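Local coordinates for CD38 molecule (Bos taurus, PDB 3KOU), which belongs to the ADP-ribosyl cyclase family of disulfide-bonded ectoenzymes and is modelled here with the ligand 2NF bound, at residues N163-V168 / V195-W200; P189-Q194 / S223-R228. All blocks are in the same frame, centred on the assembly; numbering follows the deposited sequence.

Contact 1 of 2, residues N163-V168 / V195-W200; sequences NTVRVV and VELEAW
T164-V168 and E196-W200 run side by side in the same direction, their short axes 4.6 Å apart and inclined by 23°. Five backbone hydrogen bonds stitch them, and their alternation fixes a parallel register. The amides of E196, E198 and W200 give to the carbonyls of N163, V165 and V167, while V165 N donates to E196 O at 2.7 Å and V167 N to E198 O. The first rung differs from the rest, since E196 N stands 45° out of the carbonyl plane of N163. The opposite backbone edge of R166 pairs with Q84 and F86, and that of L197 with K231 and R233, so both strands are interior.

The carboxylates of E196 and E198 each form a salt bridge with R233, and R166 NH1 bonds to the hydroxyl of Y97; R166 NE stays 4.8 Å from E198 OE1. On the same face, the methyl T164 CG2 lies 3.6 Å from E198 OE2, a contact without a hydrogen bond. On the apolar face, V165 CG1 lies anti to the carbonyl carbon (chi1 -63°), which leaves CG2 between the backbone N and the carbonyl carbon, facing L197 CD1 in this one of two V165 conformers. V167 CG1 presses on A199 CB at 3.5 Å. The parallel ladder, with helix 182-187 between its strands in sequence, is that of a beta-alpha-beta unit in the four-stranded parallel sheet of this cyclase fold.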
ATOM      1  N   ASN A 163      -7.726 -15.478   5.878  1.00 18.85           N
ATOM      2  CA  ASN A 163      -7.722 -16.631   4.984  1.00 16.29           C
ATOM      3  C   ASN A 163      -6.599 -16.563   3.953  1.00 13.73           C
ATOM      4  O   ASN A 163      -5.460 -16.265   4.295  1.00 16.99           O
ATOM      5  CB  ASN A 163      -9.106 -16.842   4.360  1.00 18.53           C
ATOM      6  CG  ASN A 163     -10.155 -17.179   5.410  1.00 27.36           C
ATOM      7  OD1 ASN A 163      -9.817 -17.636   6.501  1.00 25.33           O
ATOM      8  ND2 ASN A 163     -11.421 -16.961   5.087  1.00 26.71           N
ATOM      9  N   THR A 164      -6.896 -16.817   2.691  1.00 11.83           N
ATOM     10  CA  THR A 164      -5.811 -16.849   1.719  1.00 13.24           C
ATOM     11  C   THR A 164      -5.504 -15.456   1.197  1.00 12.83           C
ATOM     12  O   THR A 164      -6.410 -14.737   0.785  1.00 15.51           O
ATOM     13  CB  THR A 164      -6.156 -17.706   0.507  1.00 23.69           C
ATOM     14  OG1 THR A 164      -6.480 -19.029   0.932  1.00 27.86           O
ATOM     15  CG2 THR A 164      -4.966 -17.774  -0.439  1.00 28.54           C
ATOM     16  N   VAL A 165      -4.234 -15.059   1.253  0.52 12.76           N
ATOM     17  CA  VAL A 165      -3.788 -13.802   0.651  0.52 11.50           C
ATOM     18  C   VAL A 165      -2.773 -14.116  -0.441  0.52 12.87           C
ATOM     19  O   VAL A 165      -2.126 -15.166  -0.406  0.52 12.99           O
ATOM     20  CB  VAL A 165      -3.143 -12.846   1.688  0.52  9.56           C
ATOM     21  CG1 VAL A 165      -4.166 -12.428   2.740  0.52 18.18           C
ATOM     22  CG2 VAL A 165      -1.930 -13.499   2.353  0.52  8.81           C
ATOM     23  N   ARG A 166      -2.644 -13.220  -1.415  1.00 11.53           N
ATOM     24  CA  ARG A 166      -1.685 -13.408  -2.513  1.00 11.01           C
ATOM     25  C   ARG A 166      -0.665 -12.277  -2.549  1.00 11.47           C
ATOM     26  O   ARG A 166      -0.979 -11.144  -2.140  1.00 13.01           O
ATOM     27  CB  ARG A 166      -2.389 -13.514  -3.880  1.00 15.44           C
ATOM     28  CG  ARG A 166      -3.351 -14.682  -4.026  1.00 33.64           C
ATOM     29  CD  ARG A 166      -4.786 -14.204  -3.977  1.00 40.70           C
ATOM     30  NE  ARG A 166      -5.737 -15.307  -3.848  1.00 50.05           N
ATOM     31  CZ  ARG A 166      -6.298 -15.929  -4.878  1.00 63.28           C
ATOM     32  NH1 ARG A 166      -6.007 -15.562  -6.117  1.00 67.34           N
ATOM     33  NH2 ARG A 166      -7.153 -16.923  -4.672  1.00 72.00           N
ATOM     34  N   VAL A 167       0.561 -12.579  -2.994  1.00 11.67           N
ATOM     35  CA  VAL A 167       1.560 -11.541  -3.268  1.00 10.41           C
ATOM     36  C   VAL A 167       2.191 -11.686  -4.662  1.00 13.77           C
ATOM     37  O   VAL A 167       2.547 -12.798  -5.084  1.00 12.48           O
ATOM     38  CB  VAL A 167       2.650 -11.437  -2.173  1.00 14.10           C
ATOM     39  CG1 VAL A 167       3.518 -12.676  -2.160  1.00 12.63           C
ATOM     40  CG2 VAL A 167       3.502 -10.199  -2.409  1.00 15.55           C
ATOM     41  N   VAL A 168       2.270 -10.574  -5.397  1.00  7.98           N
ATOM     42  CA  VAL A 168       2.896 -10.562  -6.727  1.00  7.91           C
ATOM     43  C   VAL A 168       4.300  -9.974  -6.606  1.00  7.97           C
ATOM     44  O   VAL A 168       4.464  -8.813  -6.229  1.00 13.37           O
ATOM     45  CB  VAL A 168       2.066  -9.742  -7.737  1.00 13.66           C
ATOM     46  CG1 VAL A 168       2.669  -9.857  -9.151  1.00 12.66           C
ATOM     47  CG2 VAL A 168       0.598 -10.218  -7.718  1.00 12.07           C
ATOM     48  N   VAL A 195      -3.191 -17.027   8.530  1.00 15.66           N
ATOM     49  CA  VAL A 195      -3.620 -16.872   7.148  1.00 13.68           C
ATOM     50  C   VAL A 195      -2.687 -17.710   6.268  1.00 17.19           C
ATOM     51  O   VAL A 195      -1.686 -18.272   6.742  1.00 13.36           O
ATOM     52  CB  VAL A 195      -3.666 -15.375   6.650  1.00 25.77           C
ATOM     53  CG1 VAL A 195      -4.316 -14.453   7.689  1.00 21.38           C
ATOM     54  CG2 VAL A 195      -2.299 -14.875   6.278  1.00 14.85           C
ATOM     55  N   GLU A 196      -3.020 -17.835   4.996  1.00 16.28           N
ATOM     56  CA  GLU A 196      -2.131 -18.557   4.093  1.00 16.04           C
ATOM     57  C   GLU A 196      -1.716 -17.592   3.006  1.00 18.21           C
ATOM     58  O   GLU A 196      -2.550 -16.854   2.477  1.00 21.65           O
ATOM     59  CB  GLU A 196      -2.827 -19.779   3.493  1.00 17.36           C
ATOM     60  CG  GLU A 196      -3.479 -20.697   4.530  1.00 25.80           C
ATOM     61  CD  GLU A 196      -4.028 -21.988   3.925  1.00 29.64           C
ATOM     62  OE1 GLU A 196      -3.787 -22.237   2.728  1.00 29.43           O
ATOM     63  OE2 GLU A 196      -4.708 -22.744   4.648  1.00 35.34           O
ATOM     64  N   LEU A 197      -0.429 -17.574   2.685  1.00 19.05           N
ATOM     65  CA  LEU A 197       0.072 -16.655   1.672  1.00 14.01           C
ATOM     66  C   LEU A 197       0.552 -17.388   0.431  1.00 10.51           C
ATOM     67  O   LEU A 197       1.327 -18.357   0.512  1.00 14.48           O
ATOM     68  CB  LEU A 197       1.195 -15.799   2.244  1.00  8.75           C
ATOM     69  CG  LEU A 197       1.894 -14.884   1.225  1.00 17.30           C
ATOM     70  CD1 LEU A 197       0.958 -13.781   0.774  1.00 25.96           C
ATOM     71  CD2 LEU A 197       3.156 -14.281   1.808  1.00 29.99           C
ATOM     72  N   GLU A 198       0.082 -16.935  -0.724  1.00 11.76           N
ATOM     73  CA  GLU A 198       0.546 -17.484  -1.987  1.00 14.02           C
ATOM     74  C   GLU A 198       1.362 -16.426  -2.698  1.00 15.03           C
ATOM     75  O   GLU A 198       0.871 -15.329  -2.914  1.00 16.13           O
ATOM     76  CB  GLU A 198      -0.645 -17.872  -2.864  1.00 15.35           C
ATOM     77  CG  GLU A 198      -1.458 -19.017  -2.308  1.00 21.55           C
ATOM     78  CD  GLU A 198      -2.619 -19.355  -3.217  1.00 36.80           C
ATOM     79  OE1 GLU A 198      -2.619 -18.870  -4.368  1.00 40.85           O
ATOM     80  OE2 GLU A 198      -3.521 -20.096  -2.780  1.00 34.83           O
ATOM     81  N   ALA A 199       2.600 -16.753  -3.055  1.00 14.22           N
ATOM     82  CA  ALA A 199       3.464 -15.820  -3.787  1.00 11.65           C
ATOM     83  C   ALA A 199       3.609 -16.251  -5.237  1.00 16.45           C
ATOM     84  O   ALA A 199       3.723 -17.440  -5.515  1.00 14.80           O
ATOM     85  CB  ALA A 199       4.845 -15.731  -3.120  1.00 12.18           C
ATOM     86  N   TRP A 200       3.594 -15.273  -6.145  1.00 12.15           N
ATOM     87  CA  TRP A 200       3.804 -15.489  -7.573  1.00 14.85           C
ATOM     88  C   TRP A 200       5.013 -14.656  -8.003  1.00 10.62           C
ATOM     89  O   TRP A 200       5.025 -13.419  -7.853  1.00 11.74           O
ATOM     90  CB  TRP A 200       2.545 -15.074  -8.363  1.00 17.07           C
ATOM     91  CG  TRP A 200       1.334 -15.873  -8.004  1.00 16.53           C
ATOM     92  CD1 TRP A 200       0.432 -15.598  -7.009  1.00 16.29           C
ATOM     93  CD2 TRP A 200       0.888 -17.080  -8.626  1.00 13.91           C
ATOM     94  NE1 TRP A 200      -0.536 -16.571  -6.967  1.00 23.83           N
ATOM     95  CE2 TRP A 200      -0.279 -17.493  -7.949  1.00 23.13           C
ATOM     96  CE3 TRP A 200       1.376 -17.871  -9.671  1.00 17.23           C
ATOM     97  CZ2 TRP A 200      -0.973 -18.646  -8.295  1.00 23.33           C
ATOM     98  CZ3 TRP A 200       0.685 -19.018 -10.011  1.00 23.87           C
ATOM     99  CH2 TRP A 200      -0.479 -19.393  -9.326  1.00 22.37           C
TER

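Contact 2 of 2, residues P189-Q194 / S223-R228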
ATOM      1  N   PRO A 189       5.783  -8.967   8.220  1.00  9.39           N
ATOM      2  CA  PRO A 189       5.977  -9.156   9.666  1.00 13.06           C
ATOM      3  C   PRO A 189       4.740  -8.887  10.523  1.00 18.01           C
ATOM      4  O   PRO A 189       4.712  -9.323  11.675  1.00 13.91           O
ATOM      5  CB  PRO A 189       7.124  -8.180  10.015  1.00 16.51           C
ATOM      6  CG  PRO A 189       7.857  -7.963   8.717  1.00 13.33           C
ATOM      7  CD  PRO A 189       6.740  -8.003   7.656  1.00 11.16           C
ATOM      8  N   ASN A 190       3.735  -8.202   9.979  1.00  9.79           N
ATOM      9  CA  ASN A 190       2.508  -7.925  10.713  1.00 14.71           C
ATOM     10  C   ASN A 190       1.295  -8.708  10.191  1.00 17.93           C
ATOM     11  O   ASN A 190       0.155  -8.449  10.577  1.00 16.68           O
ATOM     12  CB  ASN A 190       2.233  -6.414  10.712  1.00 16.15           C
ATOM     13  CG  ASN A 190       3.251  -5.646  11.540  1.00 18.75           C
ATOM     14  OD1 ASN A 190       4.065  -4.867  11.012  1.00 16.87           O
ATOM     15  ND2 ASN A 190       3.228  -5.878  12.846  1.00 13.24           N
ATOM     16  N   LEU A 191       1.544  -9.681   9.325  1.00 13.21           N
ATOM     17  CA  LEU A 191       0.459 -10.484   8.783  1.00 18.18           C
ATOM     18  C   LEU A 191      -0.265 -11.223   9.904  1.00 18.44           C
ATOM     19  O   LEU A 191       0.366 -11.854  10.757  1.00 16.72           O
ATOM     20  CB  LEU A 191       1.012 -11.477   7.762  1.00 18.43           C
ATOM     21  CG  LEU A 191       0.176 -11.905   6.566  1.00 27.04           C
ATOM     22  CD1 LEU A 191      -0.611 -10.738   5.953  1.00 12.36           C
ATOM     23  CD2 LEU A 191       1.125 -12.519   5.557  1.00 24.21           C
ATOM     24  N   ARG A 192      -1.595 -11.134   9.917  1.00 21.58           N
ATOM     25  CA  ARG A 192      -2.381 -11.872  10.895  1.00 18.43           C
ATOM     26  C   ARG A 192      -1.955 -13.334  10.911  1.00 17.90           C
ATOM     27  O   ARG A 192      -1.834 -13.954   9.856  1.00 16.95           O
ATOM     28  CB  ARG A 192      -3.876 -11.828  10.548  1.00 20.81           C
ATOM     29  CG  ARG A 192      -4.725 -12.543  11.605  1.00 22.20           C
ATOM     30  CD  ARG A 192      -6.123 -12.870  11.129  1.00 20.12           C
ATOM     31  NE  ARG A 192      -6.826 -11.698  10.602  1.00 20.30           N
ATOM     32  CZ  ARG A 192      -7.647 -10.932  11.311  1.00 13.65           C
ATOM     33  NH1 ARG A 192      -7.883 -11.204  12.596  1.00 15.45           N
ATOM     34  NH2 ARG A 192      -8.237  -9.894  10.730  1.00 16.10           N
ATOM     35  N   PRO A 193      -1.762 -13.909  12.104  1.00 21.06           N
ATOM     36  CA  PRO A 193      -1.350 -15.319  12.114  1.00 23.23           C
ATOM     37  C   PRO A 193      -2.385 -16.300  11.553  1.00 25.54           C
ATOM     38  O   PRO A 193      -3.598 -16.092  11.655  1.00 20.60           O
ATOM     39  CB  PRO A 193      -1.093 -15.605  13.594  1.00 18.89           C
ATOM     40  CG  PRO A 193      -0.769 -14.293  14.185  1.00 25.17           C
ATOM     41  CD  PRO A 193      -1.635 -13.290  13.433  1.00 29.46           C
ATOM     42  N   GLN A 194      -1.870 -17.374  10.962  1.00 18.09           N
ATOM     43  CA  GLN A 194      -2.671 -18.483  10.433  1.00 17.98           C
ATOM     44  C   GLN A 194      -3.418 -18.192   9.130  1.00 22.07           C
ATOM     45  O   GLN A 194      -4.173 -19.032   8.644  1.00 17.26           O
ATOM     46  CB  GLN A 194      -3.594 -19.061  11.509  1.00 29.11           C
ATOM     47  CG  GLN A 194      -2.813 -19.700  12.664  1.00 32.66           C
ATOM     48  CD  GLN A 194      -3.691 -20.156  13.819  1.00 41.70           C
ATOM     49  OE1 GLN A 194      -4.737 -20.779  13.622  1.00 42.34           O
ATOM     50  NE2 GLN A 194      -3.256 -19.857  15.040  1.00 44.01           N
ATOM     51  N   SER A 223      11.056 -17.527   6.158  1.00 16.23           N
ATOM     52  CA  SER A 223      11.404 -17.532   7.578  1.00 22.69           C
ATOM     53  C   SER A 223      10.475 -16.623   8.407  1.00 23.62           C
ATOM     54  O   SER A 223      10.008 -17.009   9.480  1.00 18.45           O
ATOM     55  CB  SER A 223      12.869 -17.136   7.761  1.00 26.92           C
ATOM     56  OG  SER A 223      13.219 -17.105   9.133  1.00 30.86           O
ATOM     57  N   ILE A 224      10.205 -15.424   7.894  1.00 16.29           N
ATOM     58  CA  ILE A 224       9.279 -14.490   8.521  1.00 14.50           C
ATOM     59  C   ILE A 224       7.894 -15.099   8.671  1.00 17.23           C
ATOM     60  O   ILE A 224       7.271 -15.004   9.734  1.00 16.58           O
ATOM     61  CB  ILE A 224       9.153 -13.174   7.706  1.00 16.45           C
ATOM     62  CG1 ILE A 224      10.487 -12.428   7.664  1.00 22.83           C
ATOM     63  CG2 ILE A 224       8.097 -12.265   8.290  1.00 15.51           C
ATOM     64  CD1 ILE A 224      10.525 -11.355   6.612  1.00 19.76           C
ATOM     65  N   LEU A 225       7.401 -15.715   7.604  1.00 13.61           N
ATOM     66  CA  LEU A 225       6.084 -16.331   7.648  1.00 12.41           C
ATOM     67  C   LEU A 225       6.002 -17.519   8.620  1.00 13.62           C
ATOM     68  O   LEU A 225       4.998 -17.680   9.318  1.00 14.68           O
ATOM     69  CB  LEU A 225       5.634 -16.746   6.242  1.00 11.02           C
ATOM     70  CG  LEU A 225       5.614 -15.589   5.231  1.00 14.71           C
ATOM     71  CD1 LEU A 225       5.230 -16.130   3.872  1.00 17.63           C
ATOM     72  CD2 LEU A 225       4.648 -14.504   5.676  1.00 14.43           C
ATOM     73  N   ASP A 226       7.045 -18.345   8.657  1.00 15.59           N
ATOM     74  CA  ASP A 226       7.104 -19.435   9.632  1.00 16.50           C
ATOM     75  C   ASP A 226       6.910 -18.837  11.034  1.00 19.69           C
ATOM     76  O   ASP A 226       6.219 -19.402  11.882  1.00 20.36           O
ATOM     77  CB  ASP A 226       8.459 -20.147   9.578  1.00 19.55           C
ATOM     78  CG  ASP A 226       8.622 -21.038   8.354  1.00 25.41           C
ATOM     79  OD1 ASP A 226       7.628 -21.353   7.670  1.00 21.52           O
ATOM     80  OD2 ASP A 226       9.771 -21.426   8.064  1.00 34.44           O
ATOM     81  N   GLY A 227       7.530 -17.690  11.267  1.00 20.77           N
ATOM     82  CA  GLY A 227       7.426 -17.004  12.544  1.00 26.92           C
ATOM     83  C   GLY A 227       6.032 -16.490  12.852  1.00 22.99           C
ATOM     84  O   GLY A 227       5.654 -16.368  14.020  1.00 24.45           O
ATOM     85  N   ARG A 228       5.268 -16.166  11.808  1.00 22.62           N
ATOM     86  CA  ARG A 228       3.887 -15.717  11.966  1.00 24.65           C
ATOM     87  C   ARG A 228       2.920 -16.897  11.956  1.00 18.22           C
ATOM     88  O   ARG A 228       1.708 -16.700  11.983  1.00 18.56           O
ATOM     89  CB  ARG A 228       3.491 -14.766  10.831  1.00 25.65           C
ATOM     90  CG  ARG A 228       4.425 -13.580  10.617  1.00 26.39           C
ATOM     91  CD  ARG A 228       4.427 -12.647  11.807  1.00 21.75           C
ATOM     92  NE  ARG A 228       3.105 -12.084  12.085  1.00 18.72           N
ATOM     93  CZ  ARG A 228       2.804 -11.426  13.199  1.00 29.49           C
ATOM     94  NH1 ARG A 228       3.730 -11.258  14.139  1.00 31.07           N
ATOM     95  NH2 ARG A 228       1.587 -10.930  13.372  1.00 23.89           N
TER
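P189-Q194 is an irregular chain passing the C-terminal end of helix 216-227, with the CA atoms of P193 and R228 5.3 Å apart and those of P189 and I224 6.4 Å apart. The loop belongs to the connection of the beta-alpha-beta unit formed by strand 164-170, helix 182-187 and strand 196-203, and it packs on helix 216-227; R228, following G227, reaches back to it.

The R228 side chain is bent at chi2 and chi3, which brings its guanidinium alongside the loop backbone. There it grips one atom side-on: NE and NH2 both donate to L191 O, at 3.1 and 3.0 Å. That oxygen lies in the guanidinium plane, but the two donors use it differently, NE on a lone pair in the carbonyl plane and NH2 50° above that plane. P189 O instead sits over one face of the same group, offset toward its rim, and its approach to NE is too poorly angled to count as a hydrogen bond.

Apolar contacts flank the polar one. I224 CG2 rests against P189 CA, and the side chains of the buried L191 and L225 cross at a slant, CD2 to CD2 at 4.0 Å. Behind the loop, R192 turns the other way and bonds to the carbonyls of S160 and A161. At the far end of the contact, P193 CA makes a C-H...O approach to R228 O at 3.4 Å, with an angle of 125° at the hydrogen.

Following the chain from the N terminus, after strand 85-88 and helix 145-160 comes strand 164-170; the chain then passes through helix 182-187 and the loop at 189-194, and returns as strand 196-203, which closes contact 1. It then continues into helix 216-227, whose end comes back to that loop and closes contact 2. The segments therefore alternate, and the two closures cross instead of nesting: 189-194 lies inside the excursion closed by contact 1, and 195-200 inside the one closed by contact 2. Their centres are 12 Å apart, yet they meet where L197 CD2 packs on L225 CD1 at 3.5 Å, joining the sheet to the helix that follows it.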